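Local atomic coordinates of hypothetical protein BA_2335 (Bacillus anthracis, PDB entry 4H4N), a protein that is of unknown function and folds as a small all-beta protein of the BA_2335-like family. Residues 11-16 with 34-39. Numbering follows the deposited sequence. Where two conformers were deposited one is given.
Sequences FKVPPN and VSIINQ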
ATOM      1  N   PHE A  11      -3.430  -0.548  -6.568  1.00  9.81           N
ATOM      2  CA  PHE A  11      -3.520   0.586  -5.658  1.00 10.40           C
ATOM      3  C   PHE A  11      -3.259   1.894  -6.381  1.00 10.61           C
ATOM      4  O   PHE A  11      -2.377   1.986  -7.209  1.00 11.92           O
ATOM      5  CB  PHE A  11      -2.492   0.447  -4.536  1.00 11.21           C
ATOM      6  CG  PHE A  11      -2.734  -0.722  -3.671  1.00 11.68           C
ATOM      7  CD1 PHE A  11      -3.664  -0.643  -2.657  1.00 13.21           C
ATOM      8  CD2 PHE A  11      -2.073  -1.908  -3.876  1.00 12.81           C
ATOM      9  CE1 PHE A  11      -3.941  -1.728  -1.864  1.00 14.70           C
ATOM     10  CE2 PHE A  11      -2.323  -3.000  -3.071  1.00 14.04           C
ATOM     11  CZ  PHE A  11      -3.267  -2.911  -2.071  1.00 14.55           C
ATOM     12  N   LYS A  12      -4.041   2.907  -6.049  1.00 10.91           N
ATOM     13  CA  LYS A  12      -3.820   4.248  -6.572  1.00 11.03           C
ATOM     14  C   LYS A  12      -3.031   5.026  -5.536  1.00 10.83           C
ATOM     15  O   LYS A  12      -3.473   5.199  -4.402  1.00 13.34           O
ATOM     16  CB  LYS A  12      -5.138   4.951  -6.859  1.00 11.92           C
ATOM     17  CG  LYS A  12      -4.952   6.329  -7.458  1.00 13.28           C
ATOM     18  CD  LYS A  12      -6.251   6.890  -7.996  1.00 15.64           C
ATOM     19  CE  LYS A  12      -7.273   7.113  -6.901  1.00 17.39           C
ATOM     20  NZ  LYS A  12      -8.559   7.586  -7.425  1.00 18.97           N
ATOM     21  N   VAL A  13      -1.871   5.510  -5.916  1.00  9.53           N
ATOM     22  CA  VAL A  13      -1.028   6.265  -5.024  1.00  9.40           C
ATOM     23  C   VAL A  13      -1.212   7.738  -5.360  1.00  9.18           C
ATOM     24  O   VAL A  13      -0.972   8.150  -6.489  1.00  9.30           O
ATOM     25  CB  VAL A  13       0.435   5.875  -5.128  1.00 10.13           C
ATOM     26  CG1 VAL A  13       1.243   6.569  -4.047  1.00 11.35           C
ATOM     27  CG2 VAL A  13       0.595   4.352  -5.051  1.00 12.33           C
ATOM     28  N   PRO A  14      -1.639   8.557  -4.394  1.00  9.58           N
ATOM     29  CA  PRO A  14      -1.830   9.968  -4.710  1.00 10.10           C
ATOM     30  C   PRO A  14      -0.532  10.671  -5.058  1.00  9.21           C
ATOM     31  O   PRO A  14       0.559  10.160  -4.787  1.00  9.00           O
ATOM     32  CB  PRO A  14      -2.426  10.538  -3.412  1.00 11.16           C
ATOM     33  CG  PRO A  14      -3.018   9.384  -2.716  1.00 11.84           C
ATOM     34  CD  PRO A  14      -2.113   8.231  -3.041  1.00 10.35           C
ATOM     35  N   PRO A  15      -0.631  11.850  -5.669  1.00  9.39           N
ATOM     36  CA  PRO A  15       0.556  12.617  -5.997  1.00  9.38           C
ATOM     37  C   PRO A  15       1.470  12.865  -4.816  1.00  8.75           C
ATOM     38  O   PRO A  15       1.004  13.116  -3.703  1.00  8.93           O
ATOM     39  CB  PRO A  15      -0.017  13.962  -6.486  1.00 10.38           C
ATOM     40  CG  PRO A  15      -1.386  13.629  -6.979  1.00 11.71           C
ATOM     41  CD  PRO A  15      -1.861  12.573  -6.035  1.00 10.41           C
ATOM     42  N   ASN A  16       2.768  12.779  -5.047  0.70  8.67           N
ATOM     43  CA  ASN A  16       3.735  13.191  -4.031  0.70  9.21           C
ATOM     44  C   ASN A  16       3.523  12.466  -2.715  0.70  8.60           C
ATOM     45  O   ASN A  16       3.589  13.077  -1.645  0.70  9.32           O
ATOM     46  CB  ASN A  16       3.633  14.712  -3.832  0.70 10.30           C
ATOM     47  CG  ASN A  16       3.886  15.458  -5.098  0.70 12.93           C
ATOM     48  OD1 ASN A  16       4.926  15.286  -5.710  0.70 16.07           O
ATOM     49  ND2 ASN A  16       2.932  16.263  -5.521  0.70 16.47           N
ATOM     50  N   VAL A  34       3.584  -3.445   3.083  1.00  9.43           N
ATOM     51  CA  VAL A  34       4.279  -3.109   1.859  1.00  9.45           C
ATOM     52  C   VAL A  34       4.026  -1.626   1.582  1.00  8.66           C
ATOM     53  O   VAL A  34       3.094  -1.033   2.140  1.00 10.08           O
ATOM     54  CB  VAL A  34       3.875  -3.987   0.666  1.00 10.61           C
ATOM     55  CG1 VAL A  34       4.145  -5.464   0.966  1.00 12.86           C
ATOM     56  CG2 VAL A  34       2.477  -3.781   0.285  1.00 12.02           C
ATOM     57  N   SER A  35       4.833  -1.014   0.747  1.00  7.92           N
ATOM     58  CA  SER A  35       4.639   0.378   0.448  1.00  8.29           C
ATOM     59  C   SER A  35       5.034   0.696  -0.970  1.00  7.79           C
ATOM     60  O   SER A  35       5.795  -0.030  -1.611  1.00  9.00           O
ATOM     61  CB  SER A  35       5.375   1.243   1.448  1.00  8.22           C
ATOM     62  OG  SER A  35       6.775   1.017   1.383  1.00  9.04           O
ATOM     63  N   ILE A  36       4.468   1.783  -1.465  1.00  7.71           N
ATOM     64  CA  ILE A  36       4.603   2.212  -2.843  1.00  7.95           C
ATOM     65  C   ILE A  36       4.774   3.722  -2.871  1.00  7.26           C
ATOM     66  O   ILE A  36       3.959   4.438  -2.292  1.00  8.51           O
ATOM     67  CB  ILE A  36       3.358   1.851  -3.688  1.00  8.61           C
ATOM     68  CG1 ILE A  36       2.929   0.381  -3.496  1.00 10.45           C
ATOM     69  CG2 ILE A  36       3.617   2.209  -5.148  1.00 10.54           C
ATOM     70  CD1 ILE A  36       1.533   0.101  -4.033  1.00 13.46           C
ATOM     71  N   ILE A  37       5.787   4.215  -3.558  1.00  7.58           N
ATOM     72  CA  ILE A  37       5.973   5.646  -3.686  1.00  8.21           C
ATOM     73  C   ILE A  37       5.484   6.178  -5.027  1.00  8.05           C
ATOM     74  O   ILE A  37       5.542   5.501  -6.053  1.00  9.47           O
ATOM     75  CB  ILE A  37       7.418   6.093  -3.442  1.00  9.65           C
ATOM     76  CG1 ILE A  37       8.368   5.528  -4.463  1.00 11.52           C
ATOM     77  CG2 ILE A  37       7.834   5.780  -2.006  1.00 11.53           C
ATOM     78  CD1 ILE A  37       9.769   6.066  -4.339  1.00 14.27           C
ATOM     79  N   ASN A  38       5.021   7.416  -4.999  1.00  8.05           N
ATOM     80  CA  ASN A  38       4.669   8.155  -6.192  1.00  8.28           C
ATOM     81  C   ASN A  38       5.197   9.573  -6.074  1.00  8.48           C
ATOM     82  O   ASN A  38       4.590  10.410  -5.431  1.00  8.70           O
ATOM     83  CB  ASN A  38       3.170   8.175  -6.423  1.00  8.48           C
ATOM     84  CG  ASN A  38       2.803   8.971  -7.648  1.00  8.92           C
ATOM     85  OD1 ASN A  38       3.644   9.210  -8.526  1.00 10.29           O
ATOM     86  ND2 ASN A  38       1.551   9.397  -7.716  1.00 10.19           N
ATOM     87  N   GLN A  39       6.331   9.819  -6.721  1.00  9.20           N
ATOM     88  CA  GLN A  39       6.946  11.127  -6.685  1.00  9.84           C
ATOM     89  C   GLN A  39       6.275  12.122  -7.649  1.00 10.04           C
ATOM     90  O   GLN A  39       6.621  13.306  -7.624  1.00 11.65           O
ATOM     91  CB  GLN A  39       8.427  11.019  -7.056  1.00 10.84           C
ATOM     92  CG  GLN A  39       8.746  10.760  -8.541  1.00 12.83           C
ATOM     93  CD  GLN A  39       8.640   9.326  -8.993  1.00 13.78           C
ATOM     94  OE1 GLN A  39       8.135   8.435  -8.297  1.00 16.19           O
ATOM     95  NE2 GLN A  39       9.158   9.086 -10.175  1.00 15.68           N
TER
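Asn38 reaches across to the chain of residues 11-16 with its side-chain amide, and ND2 lies 3.1 Å from the carbonyl oxygen O of Val13 in a bent hydrogen bond. The donor sits well above the plane of that carbonyl, 48° out of it. A weak second bond runs from Asn38 ND2 to Pro14 O, at 3.2 Å. A chi1 of 179° swings CG away from the strand's own nitrogen and carries the amide to two successive carbonyls. ND2 also donates to Thr42 O, its strongest partner, which lies beyond both segments, while OD1 accepts from the backbone of Leu40; bonds at both ends should fix the rotation of this buried amide. It illustrates how one asparagine can tie together two chain segments that share no strand pairing here. Farther along, Asn16 N stands 3.0 Å from Asn38 O, beside the nearest CA pair, Asn16 and Gln39.

Hydrocarbon packing continues the joint. Val13 splits its two methyls: CG1 rests 3.5 Å from CB of Asn38, whereas CG2 meets Ile36 CG2 at 3.7 Å. Beyond it, Ile36 CD1 touches both CB and the ring carbon CD2 of Phe11, each at 4.1 Å, the two side chains crossing at about a right angle.

Strands 11-13 and 34-38 pass 7.9 Å apart at 43°, a face-to-face meeting of two antiparallel sheets. Strand 9-13 pairs with strand 44-48, whose Ile48 also packs on Phe11 and Ile36; strand 30-38 edges the sheet it forms with strands 17-24 and 56-63, from which Leu19, Val21 and Tyr57 close around Phe11.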